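Local coordinates for protein BtGH115A (Bacteroides thetaiotaomicron, PDB 5BY3) that acts as a family GH115 4-O-methyl-alpha-glucuronidase with specificity for decorated arabinogalactans, at residues Trp172-Trp177 with Gly435-Ala440; His403-Thr408 with Arg613-Lys618; Glu441-Leu446 with Glu488-Ala493; Lys497-Gly502 with Pro623-Val628. All blocks are in the same frame, centred on the assembly; numbering follows the deposited sequence.

How the interactions relate
Interactions 1 and 2 meet at one nickel ion, with centres 8 Å apart: Asp436 supplies a carboxylate oxygen, Leu404 a backbone carbonyl, and both metal-bound waters belong to both contacts. Interaction 4, its centre 12 Å from that of interaction 2, adds the layer behind the carbonyl ligand, for Glu499 OE2 lies 2.9 Å from Trp405 N, a probable hydrogen bond. Interaction 3 lies between helices 441-452 and 476-495, about 14 Å between centres from interaction 2, and is tied to it by a probable hydrogen bond of 2.9 Å from Gln443 NE2 to Ser407 O. Interactions 3 and 4 lie farthest apart, at 20 Å between centres, and follow one another along the chain.

Interaction 1 of 4, residues Trp172-Trp177 with Gly435-Ala440; sequences WGLMPW and GDIKPA. With NI (nickel (II) ion), chain C.
Asp436 meets Gly173 and Leu174 where the loops after the first strand, 162-166, and the last, 429-433, come together at the C-terminal end of the TIM barrel, the end at which such enzymes carry their active sites. Its carboxylate works in two directions. OD2 binds the nickel ion at 2.4 Å, while OD1 takes the N-H of Leu174 at 2.8 Å in a nearly straight bond (168°), the donor coming in from above the carboxylate plane. Leu174 opens helix 174-182, with Gly173 as its N-cap residue, so the second oxygen of the metal ligand is held by the first turn of a helix. Held at both oxygens, the carboxylate has little freedom to turn, which probably helps keep OD2 on the metal. Gly173 CA lies 3.4 Å from OD1, so close that a side chain on this residue would collide with the oxygen.

Behind the polar pair, Leu174 CD1 comes to 3.9 Å from Ile437 CD1, the two branched chains crossing at a slant, and Ile437 continues to Leu202 of helix 193-205. Leu404 O and two waters are the other nickel ligands. Farther out, the loop is shaped by a cis peptide before Pro439 and by Ala440, the N-cap of helix 441-452. Lys438, clear of 172-177, makes salt bridges with Glu441 and Glu557 and a cation-pi contact with Trp611. One of the metal-bound waters bridges the loop backbone: it accepts from Asp436 N at 2.8 Å and donates to Lys438 O at 3.0 Å.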
# COMPACT_ATOMS: atom_id res chain seq x y z
N TRP A 172 4.56 17.12 4.60
CA TRP A 172 4.86 17.12 6.05
C TRP A 172 5.85 16.03 6.47
O TRP A 172 5.96 15.69 7.63
CB TRP A 172 3.58 17.02 6.89
CG TRP A 172 2.56 17.99 6.47
CD1 TRP A 172 2.40 19.26 6.94
CD2 TRP A 172 1.57 17.82 5.42
NE1 TRP A 172 1.37 19.90 6.26
CE2 TRP A 172 0.86 19.05 5.32
CE3 TRP A 172 1.24 16.77 4.56
CZ2 TRP A 172 -0.18 19.25 4.38
CZ3 TRP A 172 0.20 16.96 3.63
CH2 TRP A 172 -0.50 18.19 3.56
N GLY A 173 6.62 15.51 5.52
CA GLY A 173 7.55 14.44 5.81
C GLY A 173 8.67 14.28 4.81
O GLY A 173 9.76 14.82 4.99
N LEU A 174 8.41 13.55 3.73
CA LEU A 174 9.50 13.27 2.81
C LEU A 174 9.99 14.51 2.09
O LEU A 174 11.21 14.62 1.86
CB LEU A 174 9.19 12.11 1.87
CG LEU A 174 10.34 11.54 1.05
CD1 LEU A 174 10.09 10.10 0.70
CD2 LEU A 174 10.51 12.34 -0.23
N MSE A 175 9.12 15.47 1.79
CA MSE A 175 9.65 16.72 1.13
C MSE A 175 10.59 17.49 2.07
O MSE A 175 11.77 17.61 1.72
CB MSE A 175 8.64 17.58 0.36
CG MSE A 175 9.33 18.64 -0.50
SE MSE A 175 9.83 20.22 0.60
CE MSE A 175 8.10 21.05 1.01
N PRO A 176 10.14 17.96 3.25
CA PRO A 176 11.07 18.72 4.14
C PRO A 176 12.28 17.91 4.58
O PRO A 176 13.37 18.45 4.69
CB PRO A 176 10.22 19.13 5.34
CG PRO A 176 8.99 18.29 5.28
CD PRO A 176 8.81 17.81 3.87
N TRP A 177 12.09 16.61 4.81
CA TRP A 177 13.22 15.76 5.16
C TRP A 177 14.31 15.77 4.07
O TRP A 177 15.49 15.91 4.37
CB TRP A 177 12.74 14.35 5.46
CG TRP A 177 13.85 13.41 5.58
CD1 TRP A 177 14.69 13.26 6.66
CD2 TRP A 177 14.30 12.48 4.58
NE1 TRP A 177 15.63 12.29 6.38
CE2 TRP A 177 15.42 11.81 5.11
CE3 TRP A 177 13.87 12.17 3.28
CZ2 TRP A 177 16.12 10.82 4.40
CZ3 TRP A 177 14.59 11.16 2.55
CH2 TRP A 177 15.69 10.52 3.12
N GLY A 435 2.57 7.62 0.66
CA GLY A 435 2.78 8.84 1.43
C GLY A 435 4.27 9.18 1.41
O GLY A 435 4.86 9.34 0.32
N ASP A 436 4.87 9.25 2.61
CA ASP A 436 6.31 9.58 2.80
C ASP A 436 7.21 8.35 2.86
O ASP A 436 8.36 8.47 3.30
CB ASP A 436 6.52 10.34 4.12
CG ASP A 436 5.58 11.52 4.27
OD1 ASP A 436 5.83 12.55 3.61
OD2 ASP A 436 4.63 11.44 5.08
N ILE A 437 6.69 7.18 2.43
CA ILE A 437 7.34 5.86 2.66
C ILE A 437 7.28 5.46 4.15
O ILE A 437 6.53 4.57 4.52
CB ILE A 437 8.79 5.73 2.09
CG1 ILE A 437 8.86 6.15 0.59
CG2 ILE A 437 9.36 4.34 2.41
CD1 ILE A 437 10.27 6.28 0.02
N LYS A 438 8.06 6.12 5.01
CA LYS A 438 7.97 5.87 6.47
C LYS A 438 6.65 6.52 6.94
O LYS A 438 6.36 7.63 6.52
CB LYS A 438 9.22 6.40 7.19
CG LYS A 438 10.53 5.89 6.55
CD LYS A 438 11.83 6.46 7.14
CE LYS A 438 12.03 6.05 8.58
NZ LYS A 438 12.02 4.57 8.77
N PRO A 439 5.82 5.86 7.75
CA PRO A 439 6.15 4.64 8.46
C PRO A 439 5.26 3.44 8.02
O PRO A 439 4.56 2.86 8.84
CB PRO A 439 5.81 5.04 9.90
CG PRO A 439 4.51 5.83 9.75
CD PRO A 439 4.70 6.58 8.41
N ALA A 440 5.28 3.11 6.74
CA ALA A 440 4.47 2.07 6.11
C ALA A 440 5.35 0.96 5.61
O ALA A 440 4.94 0.18 4.70
CB ALA A 440 3.73 2.67 4.90
NI NI C . 2.62 10.46 5.96
O HOH W 1 3.86 8.43 5.09
O HOH W 2 2.41 12.88 6.48

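Interaction 2 of 4, residues His403-Thr408 with Arg613-Lys618; sequences HLWLST and RMMDFK. With NI (nickel (II) ion), chain C.
Two irregular loops pass each other here, nearest at Trp405 and Phe617, whose CA atoms are 6.3 Å apart; the first follows barrel strand 388-393, the second comes after helix 587-603. The residue before Trp405 is a metal ligand, Leu404 O binding the nickel ion at 2.4 Å.

Trp405 carries the contact. Its chi1 of 171° turns the indole opposite the backbone N and out to the 613-618 loop. Phe617 CA stands over one face, 4.1 Å from the centroid of the five-membered ring and 26° off its normal, a CH-pi contact, with Phe617 CB over the same face, 4.0 Å from Trp405 CE2. Leu406 CG covers the opposite face, so the indole is sandwiched. Met615, present as selenomethionine, bends its chain to bring SE near the ring plane, 3.6 Å from Trp405 CD1: a Met-aromatic contact at the edge. Next to these, Asp616 OD1 accepts from Lys618 N at 2.8 Å, an Asx turn that shapes the loop beyond.

Replacing Trp405 with an alanine would probably open a gap between Leu406 and Phe617 and leave Met615 SE without its aromatic edge.

The polar end of the indole is satisfied elsewhere, NE1 bonding to Tyr561 OH of helix 552-580. Across the two loops, then, the ring is gripped by shape and dispersion, while the bond to Tyr561 probably helps set its rotation.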
# COMPACT_ATOMS: atom_id res chain seq x y z
N HIS A 403 -5.85 9.76 6.18
CA HIS A 403 -4.95 8.96 6.97
C HIS A 403 -3.54 9.18 6.50
O HIS A 403 -3.09 8.55 5.54
CB HIS A 403 -5.34 7.47 7.00
CG HIS A 403 -5.68 6.88 5.66
ND1 HIS A 403 -6.85 7.19 4.98
CD2 HIS A 403 -5.04 5.95 4.90
CE1 HIS A 403 -6.90 6.48 3.86
NE2 HIS A 403 -5.80 5.74 3.78
N LEU A 404 -2.84 10.12 7.14
CA LEU A 404 -1.48 10.50 6.69
C LEU A 404 -0.41 10.41 7.74
O LEU A 404 0.78 10.63 7.44
CB LEU A 404 -1.49 11.95 6.19
CG LEU A 404 -2.27 12.35 4.95
CD1 LEU A 404 -2.19 13.85 4.80
CD2 LEU A 404 -1.64 11.66 3.75
N TRP A 405 -0.79 10.13 8.99
CA TRP A 405 0.21 10.18 10.04
C TRP A 405 0.94 8.85 10.22
O TRP A 405 2.16 8.77 10.00
CB TRP A 405 -0.39 10.72 11.29
CG TRP A 405 0.46 10.63 12.51
CD1 TRP A 405 1.82 10.85 12.62
CD2 TRP A 405 -0.01 10.37 13.83
NE1 TRP A 405 2.20 10.72 13.93
CE2 TRP A 405 1.10 10.44 14.69
CE3 TRP A 405 -1.28 10.07 14.36
CZ2 TRP A 405 0.99 10.20 16.07
CZ3 TRP A 405 -1.39 9.84 15.73
CH2 TRP A 405 -0.26 9.88 16.56
N LEU A 406 0.16 7.84 10.60
CA LEU A 406 0.61 6.48 10.77
C LEU A 406 0.00 5.57 9.68
O LEU A 406 -0.98 5.92 9.02
CB LEU A 406 0.22 5.98 12.16
CG LEU A 406 0.83 6.78 13.32
CD1 LEU A 406 0.23 6.34 14.66
CD2 LEU A 406 2.36 6.67 13.32
N SER A 407 0.63 4.43 9.50
CA SER A 407 0.27 3.51 8.50
C SER A 407 -0.29 2.29 9.20
O SER A 407 0.46 1.40 9.65
CB SER A 407 1.54 3.11 7.72
OG SER A 407 1.33 1.88 7.02
N THR A 408 -1.62 2.24 9.25
CA THR A 408 -2.25 1.28 10.04
C THR A 408 -3.21 0.34 9.31
O THR A 408 -3.98 -0.43 9.95
CB THR A 408 -2.93 1.95 11.26
OG1 THR A 408 -3.97 2.85 10.84
CG2 THR A 408 -1.89 2.66 12.12
N ARG A 613 12.59 15.88 10.67
CA ARG A 613 11.47 16.36 9.80
C ARG A 613 10.60 15.30 9.09
O ARG A 613 9.54 15.65 8.56
CB ARG A 613 11.95 17.34 8.72
CG ARG A 613 12.71 18.54 9.23
CD ARG A 613 13.20 19.39 8.07
NE ARG A 613 13.38 20.75 8.56
CZ ARG A 613 14.50 21.20 9.11
NH1 ARG A 613 15.56 20.40 9.22
NH2 ARG A 613 14.55 22.46 9.54
N MSE A 614 11.05 14.05 9.03
CA MSE A 614 10.27 12.97 8.41
C MSE A 614 8.96 12.71 9.10
O MSE A 614 8.05 12.19 8.48
CB MSE A 614 11.16 11.73 8.41
CG MSE A 614 10.58 10.46 7.79
SE MSE A 614 9.84 10.60 5.98
CE MSE A 614 11.36 9.83 5.04
N MSE A 615 8.84 13.08 10.39
CA MSE A 615 7.64 12.78 11.19
C MSE A 615 6.99 14.00 11.75
O MSE A 615 7.61 14.76 12.51
CB MSE A 615 7.89 11.82 12.33
CG MSE A 615 6.60 11.40 13.04
SE MSE A 615 5.33 10.48 11.84
CE MSE A 615 6.44 8.87 11.54
N ASP A 616 5.72 14.16 11.39
CA ASP A 616 4.95 15.32 11.80
C ASP A 616 3.66 14.78 12.37
O ASP A 616 2.89 14.16 11.65
CB ASP A 616 4.70 16.24 10.59
CG ASP A 616 3.95 17.49 10.95
OD1 ASP A 616 3.26 17.51 11.98
OD2 ASP A 616 4.03 18.49 10.17
N PHE A 617 3.44 14.99 13.66
CA PHE A 617 2.26 14.42 14.28
C PHE A 617 0.97 15.24 14.04
O PHE A 617 -0.11 14.85 14.50
CB PHE A 617 2.52 14.04 15.76
CG PHE A 617 2.57 15.20 16.75
CD1 PHE A 617 3.78 15.85 17.06
CD2 PHE A 617 1.42 15.58 17.47
CE1 PHE A 617 3.83 16.88 18.01
CE2 PHE A 617 1.48 16.60 18.43
CZ PHE A 617 2.68 17.26 18.70
N LYS A 618 1.10 16.37 13.31
CA LYS A 618 -0.02 17.25 12.91
C LYS A 618 -0.11 17.45 11.39
O LYS A 618 -0.34 18.59 10.95
CB LYS A 618 0.02 18.62 13.62
CG LYS A 618 0.57 18.58 15.05
CD LYS A 618 0.42 19.92 15.78
CE LYS A 618 -0.89 19.97 16.56
NZ LYS A 618 -0.97 21.23 17.32
NI NI C . 2.62 10.46 5.96
O HOH W 2 2.41 12.88 6.48
O HOH W 1 3.86 8.43 5.09

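Interaction 3 of 4, residues Glu441-Leu446 with Glu488-Ala493; sequences EYQIEL and EHYRLA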
# COMPACT_ATOMS: atom_id res chain seq x y z
N GLU A 441 6.59 0.93 6.13
CA GLU A 441 7.60 -0.02 5.75
C GLU A 441 7.05 -1.45 5.59
O GLU A 441 7.32 -2.16 4.61
CB GLU A 441 8.71 -0.04 6.79
CG GLU A 441 9.49 1.27 6.94
CD GLU A 441 9.01 2.14 8.11
OE1 GLU A 441 7.91 1.92 8.66
OE2 GLU A 441 9.79 3.05 8.49
N TYR A 442 6.26 -1.87 6.57
CA TYR A 442 5.78 -3.21 6.53
C TYR A 442 4.79 -3.42 5.36
O TYR A 442 5.02 -4.33 4.53
CB TYR A 442 5.21 -3.69 7.89
CG TYR A 442 4.68 -5.10 7.71
CD1 TYR A 442 5.57 -6.16 7.48
CD2 TYR A 442 3.31 -5.37 7.63
CE1 TYR A 442 5.10 -7.43 7.25
CE2 TYR A 442 2.84 -6.66 7.39
CZ TYR A 442 3.75 -7.68 7.21
OH TYR A 442 3.35 -8.95 6.97
N GLN A 443 3.72 -2.62 5.29
CA GLN A 443 2.69 -2.77 4.22
C GLN A 443 3.28 -2.72 2.80
O GLN A 443 2.87 -3.50 1.92
CB GLN A 443 1.56 -1.74 4.34
CG GLN A 443 0.69 -1.86 5.60
CD GLN A 443 1.17 -1.03 6.81
OE1 GLN A 443 2.32 -0.58 6.85
NE2 GLN A 443 0.29 -0.83 7.79
N ILE A 444 4.28 -1.85 2.62
CA ILE A 444 4.98 -1.66 1.37
C ILE A 444 5.66 -2.98 1.01
O ILE A 444 5.56 -3.44 -0.13
CB ILE A 444 5.99 -0.50 1.47
CG1 ILE A 444 5.26 0.85 1.63
CG2 ILE A 444 6.94 -0.46 0.25
CD1 ILE A 444 6.14 2.01 2.08
N GLU A 445 6.34 -3.59 1.96
CA GLU A 445 7.06 -4.81 1.63
C GLU A 445 6.08 -5.96 1.37
O GLU A 445 6.30 -6.80 0.48
CB GLU A 445 8.06 -5.17 2.73
CG GLU A 445 8.97 -6.33 2.35
CD GLU A 445 10.06 -6.59 3.36
OE1 GLU A 445 10.46 -5.65 4.09
OE2 GLU A 445 10.54 -7.74 3.42
N LEU A 446 4.99 -6.00 2.13
CA LEU A 446 3.95 -6.97 1.85
C LEU A 446 3.44 -6.81 0.40
O LEU A 446 3.47 -7.76 -0.37
CB LEU A 446 2.80 -6.83 2.86
CG LEU A 446 1.61 -7.81 2.72
CD1 LEU A 446 2.03 -9.30 2.79
CD2 LEU A 446 0.56 -7.46 3.78
N GLU A 488 -2.55 -6.90 17.18
CA GLU A 488 -3.59 -6.20 17.90
C GLU A 488 -3.66 -4.76 17.50
O GLU A 488 -4.75 -4.22 17.48
CB GLU A 488 -3.41 -6.33 19.42
CG GLU A 488 -3.95 -7.65 19.94
CD GLU A 488 -5.45 -7.76 19.77
OE1 GLU A 488 -6.13 -6.92 20.45
OE2 GLU A 488 -5.91 -8.67 18.98
N HIS A 489 -2.50 -4.19 17.15
CA HIS A 489 -2.30 -2.84 16.57
C HIS A 489 -3.14 -2.68 15.32
O HIS A 489 -3.98 -1.75 15.23
CB HIS A 489 -0.84 -2.66 16.24
CG HIS A 489 -0.46 -1.30 15.77
ND1 HIS A 489 -0.61 -0.16 16.54
CD2 HIS A 489 0.16 -0.90 14.62
CE1 HIS A 489 -0.16 0.89 15.87
NE2 HIS A 489 0.32 0.47 14.71
N TYR A 490 -2.98 -3.61 14.38
CA TYR A 490 -3.70 -3.50 13.11
C TYR A 490 -5.22 -3.72 13.24
O TYR A 490 -6.01 -3.15 12.50
CB TYR A 490 -3.09 -4.42 12.07
CG TYR A 490 -1.66 -4.09 11.74
CD1 TYR A 490 -1.28 -2.77 11.43
CD2 TYR A 490 -0.68 -5.07 11.71
CE1 TYR A 490 0.04 -2.45 11.10
CE2 TYR A 490 0.65 -4.76 11.37
CZ TYR A 490 1.00 -3.44 11.07
OH TYR A 490 2.31 -3.09 10.76
N ARG A 491 -5.60 -4.50 14.24
CA ARG A 491 -6.98 -4.86 14.43
C ARG A 491 -7.76 -3.70 15.07
O ARG A 491 -8.90 -3.38 14.65
CB ARG A 491 -7.06 -6.15 15.25
CG ARG A 491 -8.42 -6.49 15.78
CD ARG A 491 -8.32 -7.25 17.10
NE ARG A 491 -9.57 -6.98 17.74
CZ ARG A 491 -9.73 -6.54 18.97
NH1 ARG A 491 -8.71 -6.39 19.77
NH2 ARG A 491 -10.96 -6.28 19.39
N LEU A 492 -7.13 -3.03 16.03
CA LEU A 492 -7.75 -1.91 16.69
C LEU A 492 -7.79 -0.65 15.78
O LEU A 492 -8.73 0.17 15.89
CB LEU A 492 -7.06 -1.62 18.00
CG LEU A 492 -7.19 -2.62 19.16
CD1 LEU A 492 -5.98 -2.44 20.04
CD2 LEU A 492 -8.46 -2.47 20.02
N ALA A 493 -6.77 -0.50 14.92
CA ALA A 493 -6.71 0.56 13.91
C ALA A 493 -7.77 0.34 12.81
O ALA A 493 -8.35 1.30 12.35
CB ALA A 493 -5.34 0.66 13.30
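Tyr490 reaches across to Tyr442 and Gln443, bridging two helices whose nearest CA atoms, those of Gln443 and Tyr490, are still 11.0 Å apart. The backbones never meet, and the contact is made by side chains alone, the phenol end of Tyr490 reaching the CB and ring flank of Tyr442 and the amide of Gln443.

With CG set opposite its carbonyl carbon (chi1 -62°), Tyr490 sends its phenol out from helix 476-495. Gln443 comes from the opposite direction, kinked at chi2 (91°), and brings NE2 to 3.7 Å from Tyr490 CE1. Amide and ring planes stand 69° apart and the approach is oblique, a van der Waals touch. The amide is spoken for beyond the contact: OE1 bonds to Ser407 OG and NE2 to Met409 O, which hold it against the ring. Tyr442 crosses Tyr490 at a slant, the Tyr490 OH lying 4.0 Å from Tyr442 CD2 and 4.1 Å from Tyr442 CB. The hydroxyl of Tyr442 bonds to His465, and Trp469 meets the Tyr442 ring edge-to-face.

Helix 441-452 is the one that follows the last barrel strand, 429-433, so the contact joins the outer helical layer of the barrel to helix 476-495. Helix 411-423 lies beside both, its Pro411 touching Tyr442 and Tyr490 alike, and His489 packs on helix 552-580.

Interaction 4 of 4, residues Lys497-Gly502 with Pro623-Val628; sequences KPEFMG and PVFNRV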
# COMPACT_ATOMS: atom_id res chain seq x y z
N LYS A 497 -8.95 4.02 12.94
CA LYS A 497 -7.60 4.55 12.80
C LYS A 497 -7.35 5.67 13.81
O LYS A 497 -8.28 6.37 14.22
CB LYS A 497 -7.43 5.09 11.39
CG LYS A 497 -7.34 4.00 10.33
CD LYS A 497 -6.92 4.52 8.95
CE LYS A 497 -6.09 3.49 8.15
NZ LYS A 497 -6.81 2.29 7.62
N PRO A 498 -6.09 5.85 14.23
CA PRO A 498 -5.74 7.00 15.07
C PRO A 498 -6.31 8.33 14.58
O PRO A 498 -6.94 9.04 15.36
CB PRO A 498 -4.23 7.03 15.01
CG PRO A 498 -3.90 5.57 14.98
CD PRO A 498 -4.93 4.94 14.08
N GLU A 499 -6.11 8.63 13.30
CA GLU A 499 -6.58 9.84 12.66
C GLU A 499 -8.08 9.98 12.62
O GLU A 499 -8.54 11.10 12.56
CB GLU A 499 -6.02 9.93 11.23
CG GLU A 499 -4.50 10.00 11.15
CD GLU A 499 -3.86 8.64 10.97
OE1 GLU A 499 -4.51 7.67 11.40
OE2 GLU A 499 -2.71 8.52 10.41
N PHE A 500 -8.85 8.88 12.68
CA PHE A 500 -10.34 8.92 12.78
C PHE A 500 -10.95 9.04 14.22
O PHE A 500 -12.19 9.05 14.38
CB PHE A 500 -11.03 7.73 12.06
CG PHE A 500 -10.49 7.39 10.69
CD1 PHE A 500 -9.75 8.31 9.93
CD2 PHE A 500 -10.77 6.12 10.14
CE1 PHE A 500 -9.24 7.93 8.66
CE2 PHE A 500 -10.30 5.75 8.87
CZ PHE A 500 -9.53 6.66 8.12
N MSE A 501 -10.11 9.14 15.24
CA MSE A 501 -10.59 9.04 16.65
C MSE A 501 -11.29 10.27 17.14
O MSE A 501 -11.89 10.23 18.21
CB MSE A 501 -9.46 8.73 17.64
CG MSE A 501 -8.98 7.29 17.47
SE MSE A 501 -10.39 6.01 17.90
CE MSE A 501 -10.80 6.60 19.72
N GLY A 502 -11.21 11.36 16.38
CA GLY A 502 -11.98 12.56 16.67
C GLY A 502 -13.42 12.52 16.18
O GLY A 502 -14.23 13.39 16.55
N PRO A 623 -7.83 19.39 12.71
CA PRO A 623 -8.24 19.64 14.10
C PRO A 623 -7.97 18.44 15.04
O PRO A 623 -7.44 18.62 16.16
CB PRO A 623 -9.75 19.91 13.98
CG PRO A 623 -9.92 20.41 12.61
CD PRO A 623 -8.95 19.63 11.77
N VAL A 624 -8.29 17.23 14.54
CA VAL A 624 -8.05 16.00 15.29
C VAL A 624 -6.64 15.91 15.94
O VAL A 624 -6.53 15.28 17.01
CB VAL A 624 -8.41 14.74 14.44
CG1 VAL A 624 -7.37 14.45 13.38
CG2 VAL A 624 -8.61 13.50 15.31
N PHE A 625 -5.60 16.54 15.34
CA PHE A 625 -4.23 16.42 15.87
C PHE A 625 -3.88 17.43 16.97
O PHE A 625 -2.77 17.40 17.52
CB PHE A 625 -3.16 16.51 14.75
CG PHE A 625 -3.35 15.52 13.63
CD1 PHE A 625 -3.16 14.14 13.83
CD2 PHE A 625 -3.75 15.96 12.38
CE1 PHE A 625 -3.36 13.23 12.80
CE2 PHE A 625 -3.94 15.03 11.34
CZ PHE A 625 -3.74 13.68 11.54
N ASN A 626 -4.79 18.36 17.25
CA ASN A 626 -4.55 19.40 18.26
C ASN A 626 -4.78 18.88 19.69
O ASN A 626 -5.35 17.81 19.87
CB ASN A 626 -5.51 20.57 18.01
CG ASN A 626 -5.20 21.34 16.75
OD1 ASN A 626 -6.11 21.88 16.13
ND2 ASN A 626 -3.92 21.40 16.36
N ARG A 627 -4.39 19.67 20.71
CA ARG A 627 -4.95 19.38 22.05
C ARG A 627 -6.43 19.57 21.89
O ARG A 627 -6.87 20.39 21.09
CB ARG A 627 -4.48 20.31 23.14
CG ARG A 627 -3.09 20.07 23.65
CD ARG A 627 -2.63 21.26 24.50
NE ARG A 627 -1.24 21.04 24.89
CZ ARG A 627 -0.17 21.54 24.27
NH1 ARG A 627 -0.28 22.34 23.18
NH2 ARG A 627 1.04 21.23 24.73
N VAL A 628 -7.20 18.82 22.67
CA VAL A 628 -8.64 18.86 22.56
C VAL A 628 -9.25 20.08 23.28
O VAL A 628 -8.95 20.35 24.46
CB VAL A 628 -9.26 17.54 23.06
CG1 VAL A 628 -10.77 17.60 23.01
CG2 VAL A 628 -8.79 16.38 22.21
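The 497-502 loop runs past a short 3-10 turn, 623-625, coming nearest where Gly502 and Val624 have CA atoms 5.4 Å apart.

Val624 points toward the loop and uses both methyls. CG2 rests 3.5 Å from Gly502 N and CG1 3.6 Å from Glu499 O, so the branched end sits against bare backbone. The fit depends on Gly502 lacking a side chain: a CB there would fall 2.8 Å from Val624 CG2. Val624 chi1 of 75° puts CG1 between the backbone N and the carbonyl carbon, and the same methyl lies 3.9 Å above the plane of the Phe625 ring, over its centre. One methyl, CG1, thus touches both the Glu499 carbonyl oxygen and the face of its neighbour's ring.

Phe625 meets Glu499 edge-on. The CG methylene of Glu499 lies near the ring plane, 3.8 Å from both Phe625 CZ and CE1, and the carboxylate is turned 78° from the ring. The apolar part of Glu499 therefore faces Phe625, while the bend at chi2 (93°) carries the acid group elsewhere. There OE2 accepts the backbone N-H groups of both Trp405 and Leu406. Since the Leu404-Trp405 peptide also gives its carbonyl to the nickel, Glu499 probably helps position that ligand from the second shell.

The contact joins the loop leaving helix 476-495 to the loop following helix 587-603. Helix 552-580 borders both: Met501 packs on Leu573 and Leu574, and Lys572 NZ bonds to the carbonyls of Val624 and Asn626. Arg627 reaches back to helix 587-603 in a salt bridge with Asp594.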